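Local structure of endonuclease 8-like 3 (Homo sapiens, 7JL5) at residues 57-62 against 80-85; 17-22 against 30-35. The protein belongs to the endonuclease VIII-like family and is modelled here as a pair of GRF zinc fingers, each holding one zinc ion. One frame throughout, in Å; residues are numbered along the deposited sequence.

Contact 1. Residues 57-62 against 80-85. With ZN (zinc ion), chain D.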
loop_
_atom_site.group_PDB
_atom_site.type_symbol
_atom_site.label_atom_id
_atom_site.label_comp_id
_atom_site.label_asym_id
_atom_site.label_seq_id
_atom_site.Cartn_x
_atom_site.Cartn_y
_atom_site.Cartn_z
ATOM N N CYS A 57 -5.283 -8.705 -9.221
ATOM C CA CYS A 57 -6.409 -9.504 -8.763
ATOM C C CYS A 57 -7.131 -10.102 -9.971
ATOM O O CYS A 57 -6.755 -9.888 -11.128
ATOM C CB CYS A 57 -7.354 -8.662 -7.909
ATOM S SG CYS A 57 -8.417 -7.528 -8.827
ATOM N N ASN A 58 -8.188 -10.862 -9.699
ATOM C CA ASN A 58 -8.885 -11.565 -10.769
ATOM C C ASN A 58 -9.692 -10.637 -11.664
ATOM O O ASN A 58 -10.163 -11.082 -12.717
ATOM C CB ASN A 58 -9.784 -12.643 -10.168
ATOM C CG ASN A 58 -8.990 -13.763 -9.525
ATOM O OD1 ASN A 58 -9.136 -14.042 -8.336
ATOM N ND2 ASN A 58 -8.132 -14.404 -10.311
ATOM N N HIS A 59 -9.862 -9.371 -11.284
ATOM C CA HIS A 59 -10.471 -8.393 -12.175
ATOM C C HIS A 59 -9.499 -7.869 -13.225
ATOM O O HIS A 59 -9.933 -7.206 -14.173
ATOM C CB HIS A 59 -11.010 -7.198 -11.386
ATOM C CG HIS A 59 -12.301 -7.460 -10.678
ATOM N ND1 HIS A 59 -12.383 -7.602 -9.310
ATOM C CD2 HIS A 59 -13.566 -7.583 -11.145
ATOM C CE1 HIS A 59 -13.642 -7.809 -8.965
ATOM N NE2 HIS A 59 -14.379 -7.806 -10.061
ATOM N N GLY A 60 -8.207 -8.141 -13.074
ATOM C CA GLY A 60 -7.195 -7.500 -13.881
ATOM C C GLY A 60 -6.662 -6.209 -13.304
ATOM O O GLY A 60 -5.885 -5.522 -13.979
ATOM N N LYS A 61 -7.048 -5.862 -12.080
ATOM C CA LYS A 61 -6.647 -4.622 -11.436
ATOM C C LYS A 61 -5.528 -4.880 -10.432
ATOM O O LYS A 61 -5.376 -5.987 -9.914
ATOM C CB LYS A 61 -7.843 -3.976 -10.732
ATOM C CG LYS A 61 -8.941 -3.541 -11.689
ATOM C CD LYS A 61 -10.207 -3.106 -10.966
ATOM C CE LYS A 61 -11.134 -2.359 -11.917
ATOM N NZ LYS A 61 -12.546 -2.320 -11.443
ATOM N N ARG A 62 -4.739 -3.839 -10.171
ATOM C CA ARG A 62 -3.667 -3.945 -9.191
ATOM C C ARG A 62 -4.248 -4.232 -7.814
ATOM O O ARG A 62 -5.173 -3.552 -7.362
ATOM C CB ARG A 62 -2.847 -2.658 -9.156
ATOM C CG ARG A 62 -1.910 -2.478 -10.334
ATOM C CD ARG A 62 -0.662 -3.342 -10.210
ATOM N NE ARG A 62 0.275 -3.061 -11.295
ATOM C CZ ARG A 62 1.290 -3.849 -11.639
ATOM N NH1 ARG A 62 1.511 -4.984 -10.991
ATOM N NH2 ARG A 62 2.079 -3.502 -12.645
ATOM N N PHE A 80 -2.103 -9.620 -0.267
ATOM C CA PHE A 80 -2.704 -8.838 -1.339
ATOM C C PHE A 80 -4.147 -9.269 -1.556
ATOM O O PHE A 80 -4.466 -10.461 -1.494
ATOM C CB PHE A 80 -1.907 -8.986 -2.641
ATOM C CG PHE A 80 -0.498 -8.473 -2.549
ATOM C CD1 PHE A 80 -0.238 -7.115 -2.599
ATOM C CD2 PHE A 80 0.567 -9.349 -2.410
ATOM C CE1 PHE A 80 1.054 -6.640 -2.514
ATOM C CE2 PHE A 80 1.863 -8.879 -2.325
ATOM C CZ PHE A 80 2.106 -7.522 -2.376
ATOM N N VAL A 81 -5.019 -8.292 -1.814
ATOM C CA VAL A 81 -6.444 -8.538 -2.002
ATOM C C VAL A 81 -6.972 -7.641 -3.115
ATOM O O VAL A 81 -6.291 -6.733 -3.594
ATOM C CB VAL A 81 -7.252 -8.301 -0.707
ATOM C CG1 VAL A 81 -6.836 -9.285 0.370
ATOM C CG2 VAL A 81 -7.070 -6.868 -0.227
ATOM N N CYS A 82 -8.208 -7.911 -3.521
ATOM C CA CYS A 82 -8.885 -7.070 -4.499
ATOM C C CYS A 82 -9.261 -5.685 -3.969
ATOM O O CYS A 82 -9.789 -5.569 -2.861
ATOM C CB CYS A 82 -10.210 -7.711 -4.905
ATOM S SG CYS A 82 -11.110 -6.859 -6.208
ATOM N N PRO A 83 -8.894 -4.611 -4.698
ATOM C CA PRO A 83 -9.109 -3.264 -4.150
ATOM C C PRO A 83 -10.447 -2.571 -4.356
ATOM O O PRO A 83 -10.476 -1.343 -4.490
ATOM C CB PRO A 83 -8.007 -2.510 -4.907
ATOM C CG PRO A 83 -8.137 -3.092 -6.303
ATOM C CD PRO A 83 -8.448 -4.578 -6.086
ATOM N N LEU A 84 -11.558 -3.307 -4.368
ATOM C CA LEU A 84 -12.812 -2.745 -4.850
ATOM C C LEU A 84 -13.890 -2.562 -3.790
ATOM O O LEU A 84 -14.910 -1.926 -4.081
ATOM C CB LEU A 84 -13.384 -3.619 -5.977
ATOM C CG LEU A 84 -12.772 -3.446 -7.365
ATOM C CD1 LEU A 84 -13.609 -4.190 -8.396
ATOM C CD2 LEU A 84 -12.649 -1.980 -7.738
ATOM N N GLY A 85 -13.705 -3.084 -2.583
ATOM C CA GLY A 85 -14.754 -3.008 -1.584
ATOM C C GLY A 85 -15.470 -4.332 -1.431
ATOM O O GLY A 85 -15.766 -4.996 -2.428
HETATM ZN ZN ZN D . -10.590 -8.055 -8.086
#
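The CA atoms of C57 and C82 lie 5.5 Å apart where a type I turn, C57 to G60, meets the loop that follows strand 78-81. No hydrogen bond runs across the two segments. A zinc ion joins them instead. C57 SG binds it at 2.4 Å and C82 SG at 2.3 Å. H59 adds its imidazole nitrogen ND1, at 2.2 Å from the zinc ion. C90, further along the chain, supplies the fourth ligand.

The turn is tied at its base by the bond from G60 N to C57 O. C57 N also donates to K61 O, which brings K61 back to the start of the turn. C57 SG sits between its backbone N and carbonyl carbon (chi1 76°). There it accepts a bond from H59 N at 3.4 Å, with an N-H...S angle of 152°. The thiolate is thus gripped by both the metal and a backbone amide, an N-H...S bond like those of zinc knuckles. This is the metal site of a GRF zinc finger of the zinc beta-ribbon clan: C57 and H59 come from the turn, and C82 from just beyond the middle strand of a three-stranded sheet.

Side chains of both segments pack beside the metal. L84 CD1 lies over one face of the H59 ring, 3.9 Å from its centroid, as a CH-pi contact. C82 SG approaches the same ring at its edge. The extended chain of K61 crosses L84 at about a right angle, with NZ 3.7 Å from L84 CD2. P83 touches two residues of 57-62: CD lies near C57 SG, and CG lies near the carbonyl O of R62. P83 also touches T64 of strand 64-67.

Contact 2. Residues 17-22 against 30-35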
loop_
_atom_site.group_PDB
_atom_site.type_symbol
_atom_site.label_atom_id
_atom_site.label_comp_id
_atom_site.label_asym_id
_atom_site.label_seq_id
_atom_site.Cartn_x
_atom_site.Cartn_y
_atom_site.Cartn_z
ATOM N N CYS A 17 10.492 4.229 4.312
ATOM C CA CYS A 17 9.261 4.946 4.026
ATOM C C CYS A 17 8.067 4.305 4.721
ATOM O O CYS A 17 8.059 3.109 5.023
ATOM C CB CYS A 17 9.005 4.978 2.519
ATOM S SG CYS A 17 10.263 5.843 1.564
ATOM N N ILE A 18 7.045 5.124 4.969
ATOM C CA ILE A 18 5.758 4.624 5.421
ATOM C C ILE A 18 4.864 4.421 4.204
ATOM O O ILE A 18 5.069 5.020 3.142
ATOM C CB ILE A 18 5.086 5.568 6.440
ATOM C CG1 ILE A 18 4.949 6.974 5.852
ATOM C CG2 ILE A 18 5.869 5.586 7.742
ATOM C CD1 ILE A 18 4.053 7.889 6.658
ATOM N N LEU A 19 3.851 3.575 4.367
ATOM C CA LEU A 19 2.876 3.292 3.319
ATOM C C LEU A 19 1.615 4.093 3.614
ATOM O O LEU A 19 0.859 3.754 4.530
ATOM C CB LEU A 19 2.569 1.799 3.251
ATOM C CG LEU A 19 1.711 1.343 2.070
ATOM C CD1 LEU A 19 2.548 1.307 0.798
ATOM C CD2 LEU A 19 1.069 -0.012 2.343
ATOM N N ARG A 20 1.389 5.155 2.851
ATOM C CA ARG A 20 0.200 5.978 3.000
ATOM C C ARG A 20 -0.808 5.649 1.906
ATOM O O ARG A 20 -0.478 5.053 0.879
ATOM C CB ARG A 20 0.557 7.467 2.959
ATOM C CG ARG A 20 1.151 7.990 4.257
ATOM C CD ARG A 20 0.718 9.424 4.521
ATOM N NE ARG A 20 1.649 10.402 3.966
ATOM C CZ ARG A 20 1.352 11.684 3.770
ATOM N NH1 ARG A 20 0.144 12.139 4.069
ATOM N NH2 ARG A 20 2.262 12.508 3.266
ATOM N N VAL A 21 -2.057 6.041 2.147
ATOM C CA VAL A 21 -3.156 5.824 1.218
ATOM C C VAL A 21 -3.697 7.180 0.798
ATOM O O VAL A 21 -3.961 8.039 1.650
ATOM C CB VAL A 21 -4.268 4.963 1.844
ATOM C CG1 VAL A 21 -5.561 5.107 1.056
ATOM C CG2 VAL A 21 -3.839 3.506 1.905
ATOM N N VAL A 22 -3.867 7.374 -0.508
ATOM C CA VAL A 22 -4.412 8.626 -1.017
ATOM C C VAL A 22 -5.849 8.786 -0.534
ATOM O O VAL A 22 -6.785 8.245 -1.136
ATOM C CB VAL A 22 -4.340 8.692 -2.552
ATOM C CG1 VAL A 22 -5.279 9.769 -3.078
ATOM C CG2 VAL A 22 -2.912 8.960 -2.999
ATOM N N GLY A 30 -7.500 5.525 -2.552
ATOM C CA GLY A 30 -7.140 4.241 -2.003
ATOM C C GLY A 30 -5.794 3.718 -2.459
ATOM O O GLY A 30 -5.263 2.790 -1.834
ATOM N N ARG A 31 -5.227 4.285 -3.522
ATOM C CA ARG A 31 -3.949 3.804 -4.027
ATOM C C ARG A 31 -2.848 4.100 -3.017
ATOM O O ARG A 31 -2.746 5.217 -2.500
ATOM C CB ARG A 31 -3.622 4.450 -5.371
ATOM C CG ARG A 31 -2.433 3.805 -6.071
ATOM C CD ARG A 31 -2.180 4.408 -7.444
ATOM N NE ARG A 31 -1.047 3.773 -8.113
ATOM C CZ ARG A 31 -0.473 4.237 -9.219
ATOM N NH1 ARG A 31 -0.922 5.349 -9.784
ATOM N NH2 ARG A 31 0.554 3.593 -9.755
ATOM N N GLN A 32 -2.022 3.098 -2.742
ATOM C CA GLN A 32 -0.995 3.194 -1.717
ATOM C C GLN A 32 0.309 3.708 -2.310
ATOM O O GLN A 32 0.635 3.447 -3.472
ATOM C CB GLN A 32 -0.771 1.828 -1.066
ATOM C CG GLN A 32 -2.058 1.099 -0.709
ATOM C CD GLN A 32 -1.820 -0.344 -0.308
ATOM O OE1 GLN A 32 -1.341 -1.152 -1.104
ATOM N NE2 GLN A 32 -2.154 -0.673 0.933
ATOM N N PHE A 33 1.058 4.446 -1.494
ATOM C CA PHE A 33 2.318 5.024 -1.936
ATOM C C PHE A 33 3.275 5.143 -0.760
ATOM O O PHE A 33 2.860 5.437 0.364
ATOM C CB PHE A 33 2.103 6.400 -2.580
ATOM C CG PHE A 33 1.551 7.430 -1.636
ATOM C CD1 PHE A 33 0.187 7.533 -1.424
ATOM C CD2 PHE A 33 2.397 8.294 -0.960
ATOM C CE1 PHE A 33 -0.324 8.478 -0.555
ATOM C CE2 PHE A 33 1.891 9.242 -0.089
ATOM C CZ PHE A 33 0.530 9.333 0.114
ATOM N N TYR A 34 4.555 4.910 -1.032
ATOM C CA TYR A 34 5.599 5.122 -0.045
ATOM C C TYR A 34 5.937 6.602 0.055
ATOM O O TYR A 34 6.093 7.294 -0.962
ATOM C CB TYR A 34 6.854 4.332 -0.409
ATOM C CG TYR A 34 6.655 2.839 -0.390
ATOM C CD1 TYR A 34 6.269 2.188 0.773
ATOM C CD2 TYR A 34 6.862 2.077 -1.530
ATOM C CE1 TYR A 34 6.088 0.822 0.800
ATOM C CE2 TYR A 34 6.684 0.707 -1.514
ATOM C CZ TYR A 34 6.297 0.085 -0.346
ATOM O OH TYR A 34 6.116 -1.279 -0.321
ATOM N N ALA A 35 6.061 7.072 1.297
ATOM C CA ALA A 35 6.334 8.469 1.592
ATOM C C ALA A 35 7.304 8.556 2.761
ATOM O O ALA A 35 7.569 7.569 3.457
ATOM C CB ALA A 35 5.045 9.236 1.912
#
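I18 and A35 pair through both of their backbone groups in the antiparallel beta hairpin of strands 18-21 and 32-35, part of the first GRF zinc finger. I18 N donates to A35 O, and A35 N returns a bond to I18 O, both at 2.9 Å. Two residues on, R20 N with F33 O and F33 N with R20 O repeat this at the same length. Toward the loop end, V22 N donates to R31 O (N-H...O 170°), and G30 N to V22 O. L19 with Y34 and V21 with Q32 are the non-hydrogen-bonded pairs. The inward carbonyls also meet CA-H groups: I18 O that of Y34, and R20 O that of Q32.

On its far side, strand 32-35 hydrogen-bonds to A50 through the Q32 backbone and to E48 through that of Y34. The Q32 amide reaches past the hairpin, its NE2 donating to M65 O, while L19 CD2 packs beside it. R31 NE forms a salt bridge with D51, and its guanidinium makes a cation-pi contact with W49.

On the face that carries L19, V21, Q32 and Y34, L19 CD1 touches Y34 CE1. On the opposite face, F33 CG stands between its backbone N and carbonyl carbon (chi1 63°), which turns the ring across toward R20 and V22. The ring also stacks on F47. R20 CB sits over the F33 ring, 3.9 Å from its centroid.

Contact 1 and contact 2 belong to successive GRF zinc fingers and follow one another along the chain. Their centres are about 17 Å apart; their nearest atoms come to about 6 Å without touching. Contact 1 supplies three of the four ligands of one zinc ion. Contact 2 supplies none to the other; its C17 side chain is about 7 Å from that ion. In both, the second segment holds a middle strand that runs straight into a zinc ligand: strand 32-35 into C36, strand 78-81 into C82. F54 bridges the two regions, touching Q32 of contact 2 and meeting the ring of F80, at the strand end of segment 80-85. M65 is likewise reached by Q32 and F80.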